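Long-range contacts in hypothetical protein (Bacteroides ovatus, PDB 4EPS), which is probably a component of the tip of fimbriae, the filamentous cell-surface appendages that mediate adhesion and biofilm formation: residues A[165-173]-A[183-194]; A[268-276]-A[289-300]. One frame throughout, in Å; residues are numbered along the deposited sequence.

Interaction 1: A[165-173]-A[183-194]; sequences KLPSTRYIF and EETPYVAMSVDV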
# COMPACT_ATOMS: atom_id res chain seq x y z
N LYS A 165 10.02 -26.91 -4.52
CA LYS A 165 9.34 -25.70 -4.05
C LYS A 165 8.83 -24.93 -5.28
O LYS A 165 9.62 -24.28 -5.97
CB LYS A 165 10.29 -24.83 -3.20
CG LYS A 165 9.62 -23.61 -2.56
CD LYS A 165 8.70 -24.03 -1.44
CE LYS A 165 8.17 -22.83 -0.70
NZ LYS A 165 7.09 -23.26 0.20
N LEU A 166 7.52 -25.02 -5.56
CA LEU A 166 6.95 -24.30 -6.69
C LEU A 166 6.74 -22.80 -6.32
O LEU A 166 6.73 -22.47 -5.13
CB LEU A 166 5.64 -24.95 -7.16
CG LEU A 166 5.75 -26.40 -7.69
CD1 LEU A 166 4.36 -26.92 -8.05
CD2 LEU A 166 6.72 -26.50 -8.88
N PRO A 167 6.60 -21.89 -7.29
CA PRO A 167 6.35 -20.48 -6.92
C PRO A 167 5.01 -20.32 -6.19
O PRO A 167 4.04 -21.03 -6.45
CB PRO A 167 6.33 -19.74 -8.26
CG PRO A 167 6.11 -20.76 -9.29
CD PRO A 167 6.62 -22.06 -8.77
N SER A 168 5.00 -19.44 -5.19
CA SER A 168 3.78 -19.12 -4.44
C SER A 168 3.85 -17.65 -4.06
O SER A 168 4.94 -17.07 -4.03
CB SER A 168 3.60 -20.02 -3.22
OG SER A 168 4.66 -19.91 -2.28
N THR A 169 2.70 -17.02 -3.82
CA THR A 169 2.68 -15.59 -3.51
C THR A 169 1.77 -15.29 -2.33
O THR A 169 0.57 -15.51 -2.41
CB THR A 169 2.22 -14.78 -4.73
OG1 THR A 169 3.06 -15.08 -5.83
CG2 THR A 169 2.26 -13.22 -4.46
N ARG A 170 2.35 -14.79 -1.26
CA ARG A 170 1.52 -14.33 -0.15
C ARG A 170 0.98 -12.94 -0.53
O ARG A 170 1.74 -12.09 -0.99
CB ARG A 170 2.31 -14.28 1.16
CG ARG A 170 1.54 -13.55 2.25
CD ARG A 170 2.36 -13.31 3.47
NE ARG A 170 1.51 -12.80 4.55
CZ ARG A 170 1.98 -12.41 5.73
NH1 ARG A 170 3.28 -12.44 5.97
NH2 ARG A 170 1.15 -11.97 6.67
N TYR A 171 -0.32 -12.73 -0.36
CA TYR A 171 -0.93 -11.42 -0.55
C TYR A 171 -1.22 -10.82 0.80
O TYR A 171 -1.89 -11.43 1.62
CB TYR A 171 -2.25 -11.50 -1.36
CG TYR A 171 -2.05 -11.67 -2.84
CD1 TYR A 171 -1.71 -12.90 -3.38
CD2 TYR A 171 -2.17 -10.58 -3.70
CE1 TYR A 171 -1.49 -13.06 -4.74
CE2 TYR A 171 -1.96 -10.73 -5.07
CZ TYR A 171 -1.63 -11.97 -5.59
OH TYR A 171 -1.39 -12.16 -6.92
N ILE A 172 -0.68 -9.64 1.06
CA ILE A 172 -1.04 -8.87 2.25
C ILE A 172 -2.11 -7.89 1.72
O ILE A 172 -1.77 -6.91 1.06
CB ILE A 172 0.17 -8.18 2.91
CG1 ILE A 172 1.20 -9.24 3.43
CG2 ILE A 172 -0.27 -7.21 4.04
CD1 ILE A 172 2.65 -8.73 3.52
N PHE A 173 -3.38 -8.20 1.94
CA PHE A 173 -4.46 -7.34 1.46
C PHE A 173 -4.62 -6.15 2.36
O PHE A 173 -4.61 -6.29 3.60
CB PHE A 173 -5.77 -8.12 1.37
CG PHE A 173 -5.76 -9.17 0.29
CD1 PHE A 173 -5.46 -8.84 -1.02
CD2 PHE A 173 -6.06 -10.50 0.59
CE1 PHE A 173 -5.47 -9.81 -2.02
CE2 PHE A 173 -6.11 -11.47 -0.42
CZ PHE A 173 -5.82 -11.11 -1.71
N GLU A 183 -6.32 -10.83 9.71
CA GLU A 183 -6.47 -12.20 9.20
C GLU A 183 -5.95 -13.19 10.24
O GLU A 183 -5.24 -12.79 11.16
CB GLU A 183 -5.81 -12.40 7.83
CG GLU A 183 -4.30 -12.38 7.84
CD GLU A 183 -3.65 -12.37 6.48
OE1 GLU A 183 -4.36 -12.46 5.44
OE2 GLU A 183 -2.41 -12.22 6.45
N GLU A 184 -6.29 -14.47 10.07
CA GLU A 184 -5.89 -15.54 11.00
C GLU A 184 -4.54 -16.14 10.62
O GLU A 184 -3.76 -16.49 11.50
CB GLU A 184 -6.96 -16.64 11.05
CG GLU A 184 -8.28 -16.18 11.64
CD GLU A 184 -8.24 -15.67 13.07
OE1 GLU A 184 -7.65 -16.36 13.94
OE2 GLU A 184 -8.82 -14.59 13.33
N THR A 185 -4.26 -16.25 9.32
CA THR A 185 -3.03 -16.85 8.82
C THR A 185 -2.68 -16.23 7.47
O THR A 185 -3.58 -15.66 6.85
CB THR A 185 -3.26 -18.41 8.73
OG1 THR A 185 -2.02 -19.11 8.68
CG2 THR A 185 -4.12 -18.82 7.55
N PRO A 186 -1.43 -16.34 6.96
CA PRO A 186 -1.13 -15.73 5.66
C PRO A 186 -2.01 -16.26 4.53
O PRO A 186 -2.39 -17.44 4.49
CB PRO A 186 0.34 -16.10 5.42
CG PRO A 186 0.91 -16.21 6.81
CD PRO A 186 -0.20 -16.90 7.58
N TYR A 187 -2.40 -15.35 3.64
CA TYR A 187 -3.17 -15.67 2.44
C TYR A 187 -2.15 -15.96 1.37
O TYR A 187 -1.39 -15.07 1.03
CB TYR A 187 -4.07 -14.48 2.05
CG TYR A 187 -4.86 -14.76 0.79
CD1 TYR A 187 -4.31 -14.55 -0.47
CD2 TYR A 187 -6.17 -15.25 0.86
CE1 TYR A 187 -5.03 -14.81 -1.63
CE2 TYR A 187 -6.90 -15.53 -0.29
CZ TYR A 187 -6.33 -15.30 -1.54
OH TYR A 187 -7.05 -15.58 -2.66
N VAL A 188 -2.13 -17.19 0.82
CA VAL A 188 -1.09 -17.55 -0.16
C VAL A 188 -1.68 -18.16 -1.41
O VAL A 188 -2.37 -19.17 -1.34
CB VAL A 188 -0.02 -18.52 0.47
CG1 VAL A 188 1.11 -18.80 -0.53
CG2 VAL A 188 0.55 -17.97 1.78
N ALA A 189 -1.35 -17.57 -2.55
CA ALA A 189 -1.72 -18.08 -3.87
C ALA A 189 -0.70 -19.17 -4.23
O ALA A 189 0.50 -18.90 -4.21
CB ALA A 189 -1.68 -16.96 -4.90
N MSE A 190 -1.14 -20.39 -4.48
CA MSE A 190 -0.24 -21.52 -4.76
C MSE A 190 -0.53 -22.11 -6.12
O MSE A 190 -1.65 -22.03 -6.61
CB MSE A 190 -0.41 -22.58 -3.67
CG MSE A 190 0.15 -22.12 -2.34
SE MSE A 190 -0.31 -23.29 -0.93
CE MSE A 190 -2.26 -22.70 -0.57
N SER A 191 0.49 -22.73 -6.73
CA SER A 191 0.41 -23.29 -8.07
C SER A 191 -0.73 -24.28 -8.22
O SER A 191 -1.00 -25.08 -7.32
CB SER A 191 1.73 -23.97 -8.45
OG SER A 191 2.77 -23.00 -8.55
N VAL A 192 -1.36 -24.26 -9.40
CA VAL A 192 -2.45 -25.15 -9.75
C VAL A 192 -2.06 -26.04 -10.93
O VAL A 192 -1.02 -25.82 -11.58
CB VAL A 192 -3.80 -24.40 -10.00
CG1 VAL A 192 -4.35 -23.83 -8.71
CG2 VAL A 192 -3.65 -23.30 -11.06
N ASP A 193 -2.92 -27.04 -11.19
CA ASP A 193 -2.76 -28.03 -12.27
C ASP A 193 -1.36 -28.63 -12.20
O ASP A 193 -0.61 -28.60 -13.18
CB ASP A 193 -3.02 -27.36 -13.64
CG ASP A 193 -4.41 -26.77 -13.77
OD1 ASP A 193 -5.38 -27.45 -13.37
OD2 ASP A 193 -4.52 -25.63 -14.28
N VAL A 194 -0.98 -29.03 -10.98
CA VAL A 194 0.38 -29.55 -10.72
C VAL A 194 0.45 -31.04 -11.03
O VAL A 194 -0.32 -31.83 -10.49
CB VAL A 194 0.85 -29.26 -9.26
CG1 VAL A 194 2.23 -29.89 -8.99
CG2 VAL A 194 0.89 -27.77 -8.99
O HOH W 1 2.85 -23.11 -5.26
O HOH W 2 -1.36 -12.71 3.99
O HOH W 3 -4.14 -10.49 3.43
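Glu183 OE2 is held by two partners: Arg170 NH2 forms a long salt bridge to it at 3.6 Å, and water 2 donates a hydrogen bond to it at 2.7 Å. That water also donates to Tyr171 O and accepts from Arg170 NE and Tyr187 N, so its four hydrogen bonds join side-chain and backbone atoms of both segments. Guanidinium and carboxylate lie nearly coplanar, 22° apart, with OE2 at the guanidinium edge. The extended Arg170 chain, its CG anti to the backbone N, runs past Pro186, whose CG sits over one face of the guanidinium while Ile172 CG1 backs the opposite face, contacts that probably restrict the group's rotation. Glu183 OE1 takes a bond from His333, and water 3, which accepts from Phe173 N, lies close to it. The two segments form an antiparallel beta pairing within the fimbrillin-like region, strand 187-190 lying beside the end of the long strand 148-174, which strand 261-267 also joins. Thr169 and Ala189 make the hydrogen-bonded pair, Thr169 N to Ala189 O at 2.9 Å and Ala189 N to Thr169 O at 2.8 Å; Tyr171 N adds a bond to Tyr187 O. On the face that carries Thr169, Ala189 and Tyr187, the Tyr187 ring receives the edge of Phe173, CE2 over the ring centre and the planes 58° apart. Tyr187 CG stands anti to its N (chi1 179°), which brings CD1 within 3.8 Å of Tyr171 CB, and its hydroxyl bonds to Gly278 O. Ala189 CB meets the edge of the Tyr171 ring. Beyond the paired residues, Ser191 OG donates to Pro167 O in the carbonyl plane at 3.1 Å, water 1 bridges the same oxygen to Ser191 N, and Leu166 CD1 reaches Val194 CG2 tip to tip.

Interaction 2: A[268-276]-A[289-300]; sequences LQVGDYYYA and AKDNCIGIVCWV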
# COMPACT_ATOMS: atom_id res chain seq x y z
N LEU A 268 -7.16 -4.42 -1.80
CA LEU A 268 -8.26 -5.30 -2.21
C LEU A 268 -9.55 -4.48 -2.42
O LEU A 268 -10.02 -3.81 -1.51
CB LEU A 268 -8.47 -6.43 -1.16
CG LEU A 268 -9.53 -7.51 -1.47
CD1 LEU A 268 -9.18 -8.30 -2.78
CD2 LEU A 268 -9.65 -8.50 -0.29
N GLN A 269 -10.12 -4.55 -3.62
CA GLN A 269 -11.33 -3.78 -3.93
C GLN A 269 -12.36 -4.60 -4.66
O GLN A 269 -12.03 -5.50 -5.42
CB GLN A 269 -10.97 -2.58 -4.84
CG GLN A 269 -10.04 -1.56 -4.14
CD GLN A 269 -9.81 -0.38 -5.03
OE1 GLN A 269 -9.02 -0.41 -5.99
NE2 GLN A 269 -10.54 0.66 -4.77
N VAL A 270 -13.63 -4.20 -4.52
CA VAL A 270 -14.71 -4.77 -5.33
C VAL A 270 -14.34 -4.52 -6.81
O VAL A 270 -13.90 -3.43 -7.16
CB VAL A 270 -16.08 -4.11 -4.96
CG1 VAL A 270 -17.17 -4.50 -5.97
CG2 VAL A 270 -16.49 -4.45 -3.51
N GLY A 271 -14.53 -5.52 -7.65
CA GLY A 271 -14.19 -5.40 -9.06
C GLY A 271 -12.84 -6.02 -9.40
O GLY A 271 -12.52 -6.16 -10.58
N ASP A 272 -12.03 -6.38 -8.38
CA ASP A 272 -10.75 -7.02 -8.67
C ASP A 272 -10.96 -8.41 -9.33
O ASP A 272 -11.96 -9.08 -9.03
CB ASP A 272 -9.90 -7.19 -7.41
CG ASP A 272 -9.26 -5.92 -6.86
OD1 ASP A 272 -9.37 -4.84 -7.53
OD2 ASP A 272 -8.66 -5.99 -5.78
N TYR A 273 -10.05 -8.81 -10.22
CA TYR A 273 -10.13 -10.11 -10.92
C TYR A 273 -9.55 -11.21 -10.03
O TYR A 273 -8.45 -11.05 -9.49
CB TYR A 273 -9.39 -10.05 -12.30
CG TYR A 273 -9.99 -9.01 -13.22
CD1 TYR A 273 -11.10 -9.30 -14.01
CD2 TYR A 273 -9.43 -7.73 -13.32
CE1 TYR A 273 -11.66 -8.35 -14.85
CE2 TYR A 273 -10.00 -6.76 -14.14
CZ TYR A 273 -11.10 -7.07 -14.92
OH TYR A 273 -11.65 -6.12 -15.74
N TYR A 274 -10.27 -12.32 -9.90
CA TYR A 274 -9.91 -13.44 -9.03
C TYR A 274 -9.58 -14.67 -9.87
O TYR A 274 -10.32 -15.03 -10.79
CB TYR A 274 -11.07 -13.75 -8.05
CG TYR A 274 -10.60 -14.58 -6.87
CD1 TYR A 274 -9.94 -13.99 -5.79
CD2 TYR A 274 -10.80 -15.96 -6.84
CE1 TYR A 274 -9.52 -14.74 -4.70
CE2 TYR A 274 -10.37 -16.73 -5.76
CZ TYR A 274 -9.73 -16.11 -4.69
OH TYR A 274 -9.29 -16.86 -3.63
N TYR A 275 -8.45 -15.32 -9.55
CA TYR A 275 -7.94 -16.43 -10.36
C TYR A 275 -7.95 -17.79 -9.64
O TYR A 275 -8.05 -17.86 -8.43
CB TYR A 275 -6.50 -16.08 -10.85
CG TYR A 275 -6.56 -14.98 -11.89
CD1 TYR A 275 -6.65 -13.64 -11.51
CD2 TYR A 275 -6.62 -15.29 -13.25
CE1 TYR A 275 -6.85 -12.63 -12.46
CE2 TYR A 275 -6.77 -14.28 -14.21
CZ TYR A 275 -6.88 -12.95 -13.81
OH TYR A 275 -7.07 -11.96 -14.74
N ALA A 276 -7.85 -18.88 -10.42
CA ALA A 276 -7.89 -20.27 -9.96
C ALA A 276 -6.84 -20.60 -8.87
O ALA A 276 -7.08 -21.47 -8.04
CB ALA A 276 -7.73 -21.22 -11.14
N ALA A 289 -5.95 -10.87 -17.91
CA ALA A 289 -5.83 -12.22 -18.45
C ALA A 289 -7.14 -12.97 -18.23
O ALA A 289 -7.67 -12.97 -17.11
CB ALA A 289 -4.68 -12.97 -17.78
N LYS A 290 -7.66 -13.60 -19.28
CA LYS A 290 -8.88 -14.40 -19.22
C LYS A 290 -8.55 -15.77 -18.66
O LYS A 290 -9.35 -16.34 -17.92
CB LYS A 290 -9.51 -14.53 -20.63
CG LYS A 290 -10.85 -15.27 -20.67
CD LYS A 290 -11.41 -15.22 -22.08
CE LYS A 290 -12.70 -15.97 -22.23
NZ LYS A 290 -13.33 -15.67 -23.54
N ASP A 291 -7.35 -16.31 -19.02
CA ASP A 291 -6.90 -17.63 -18.57
C ASP A 291 -6.90 -17.75 -17.07
O ASP A 291 -6.32 -16.92 -16.37
CB ASP A 291 -5.48 -17.98 -19.09
CG ASP A 291 -5.40 -18.37 -20.55
OD1 ASP A 291 -6.48 -18.47 -21.21
OD2 ASP A 291 -4.27 -18.56 -21.06
N ASN A 292 -7.56 -18.83 -16.57
CA ASN A 292 -7.68 -19.17 -15.16
C ASN A 292 -8.43 -18.10 -14.33
O ASN A 292 -8.44 -18.21 -13.11
CB ASN A 292 -6.31 -19.46 -14.53
CG ASN A 292 -5.66 -20.70 -15.12
OD1 ASN A 292 -4.56 -20.65 -15.65
ND2 ASN A 292 -6.38 -21.81 -15.14
N CYS A 293 -9.08 -17.11 -14.97
CA CYS A 293 -9.90 -16.14 -14.21
C CYS A 293 -11.19 -16.87 -13.84
O CYS A 293 -11.82 -17.48 -14.72
CB CYS A 293 -10.18 -14.86 -14.98
SG CYS A 293 -11.09 -13.61 -14.01
N ILE A 294 -11.55 -16.90 -12.55
CA ILE A 294 -12.75 -17.67 -12.14
C ILE A 294 -13.86 -16.76 -11.61
O ILE A 294 -15.01 -17.22 -11.44
CB ILE A 294 -12.40 -18.77 -11.10
CG1 ILE A 294 -11.87 -18.17 -9.78
CG2 ILE A 294 -11.40 -19.81 -11.73
CD1 ILE A 294 -11.76 -19.18 -8.60
N GLY A 295 -13.54 -15.51 -11.33
CA GLY A 295 -14.57 -14.61 -10.80
C GLY A 295 -14.08 -13.20 -10.55
O GLY A 295 -12.95 -12.85 -10.90
N ILE A 296 -14.97 -12.39 -9.98
CA ILE A 296 -14.72 -10.98 -9.63
C ILE A 296 -14.97 -10.81 -8.13
O ILE A 296 -15.99 -11.26 -7.61
CB ILE A 296 -15.67 -10.03 -10.46
CG1 ILE A 296 -15.51 -10.23 -12.02
CG2 ILE A 296 -15.49 -8.56 -10.07
CD1 ILE A 296 -14.19 -10.07 -12.59
N VAL A 297 -14.10 -10.07 -7.46
CA VAL A 297 -14.31 -9.76 -6.04
C VAL A 297 -15.56 -8.90 -5.96
O VAL A 297 -15.61 -7.84 -6.60
CB VAL A 297 -13.07 -9.04 -5.45
CG1 VAL A 297 -13.34 -8.56 -4.01
CG2 VAL A 297 -11.84 -9.97 -5.48
N CYS A 298 -16.57 -9.34 -5.19
CA CYS A 298 -17.84 -8.60 -5.15
C CYS A 298 -18.14 -8.00 -3.78
O CYS A 298 -19.08 -7.20 -3.66
CB CYS A 298 -18.97 -9.50 -5.63
SG CYS A 298 -19.25 -10.95 -4.57
N TRP A 299 -17.31 -8.26 -2.77
CA TRP A 299 -17.51 -7.70 -1.41
C TRP A 299 -16.21 -7.86 -0.65
O TRP A 299 -15.56 -8.89 -0.80
CB TRP A 299 -18.68 -8.42 -0.70
CG TRP A 299 -19.11 -7.76 0.58
CD1 TRP A 299 -20.04 -6.76 0.74
CD2 TRP A 299 -18.65 -8.09 1.89
NE1 TRP A 299 -20.17 -6.45 2.08
CE2 TRP A 299 -19.31 -7.24 2.81
CE3 TRP A 299 -17.74 -9.05 2.38
CZ2 TRP A 299 -19.13 -7.36 4.19
CZ3 TRP A 299 -17.56 -9.15 3.75
CH2 TRP A 299 -18.22 -8.29 4.64
N VAL A 300 -15.77 -6.85 0.07
CA VAL A 300 -14.49 -6.89 0.79
C VAL A 300 -14.75 -6.78 2.30
O VAL A 300 -15.46 -5.87 2.73
CB VAL A 300 -13.52 -5.76 0.30
CG1 VAL A 300 -12.21 -5.73 1.13
CG2 VAL A 300 -13.20 -5.93 -1.19
O HOH W 4 -4.90 -10.16 -15.43
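Tyr275 OH donates to Ala289 O at 2.6 Å, in the carbonyl plane and on a lone pair, while water 4 donates to the same hydroxyl and accepts from Ala289 N. Backbone bonds supply the rest of the polar contact. Gly271 N to Val297 O is almost straight (176°), and Val297 N returns a bond to Asp272 O at 2.8 Å. Tyr274 N bonds to Gly295 O, and Ala276 N to Asn292 O. Within 268-276, Asp272 OD2 accepts Gln269 N from above its carboxylate plane across a type II turn, and His266 also bonds to it.

Among aromatic contacts, Cys293 SG, anti to the backbone N (chi1 -176°), is set above one face of the Tyr275 ring, offset toward the rim and 4.5 Å from the centroid, with Cys293 CB near CE2. Tyr273 and Ile296 run side by side, CD1 to CD1 3.5 Å; Tyr274 does likewise with Ile294, whose CG1 meets the ring edge in plane.

Apolar packing continues where Val297 CG2 touches Asp272 CB and Leu268 CD1, and Val300 CG2 approaches Leu268 CG at 4.0 Å. Tyr274 O takes Ile294 N at 2.8 Å and, weakly, Gly295 N; two residues facing one make a classic beta bulge, in an antiparallel sheet where strand 293-300 lies between 273-275 and 334-338.

Interaction 1 closes before interaction 2 opens along the chain, and their centres lie about 15 Å apart. They meet directly: Tyr187 OH and Tyr274 OH are 2.8 Å apart, a probable hydrogen bond between two tyrosines that each also pack within their own contact. Phe173 CD1 touches Leu268 CB at 3.9 Å, and Val192 CG1 lies 3.7 Å from Ala276 O. Strand 261-267 borders 165-173 and leads straight into 268-276, carrying the chain from the strands around interaction 1 to the antiparallel sheet of interaction 2. Glycerol binds at Thr169 in one contact and at Asp291 and Asn292 in the other, probably from the crystallisation liquor.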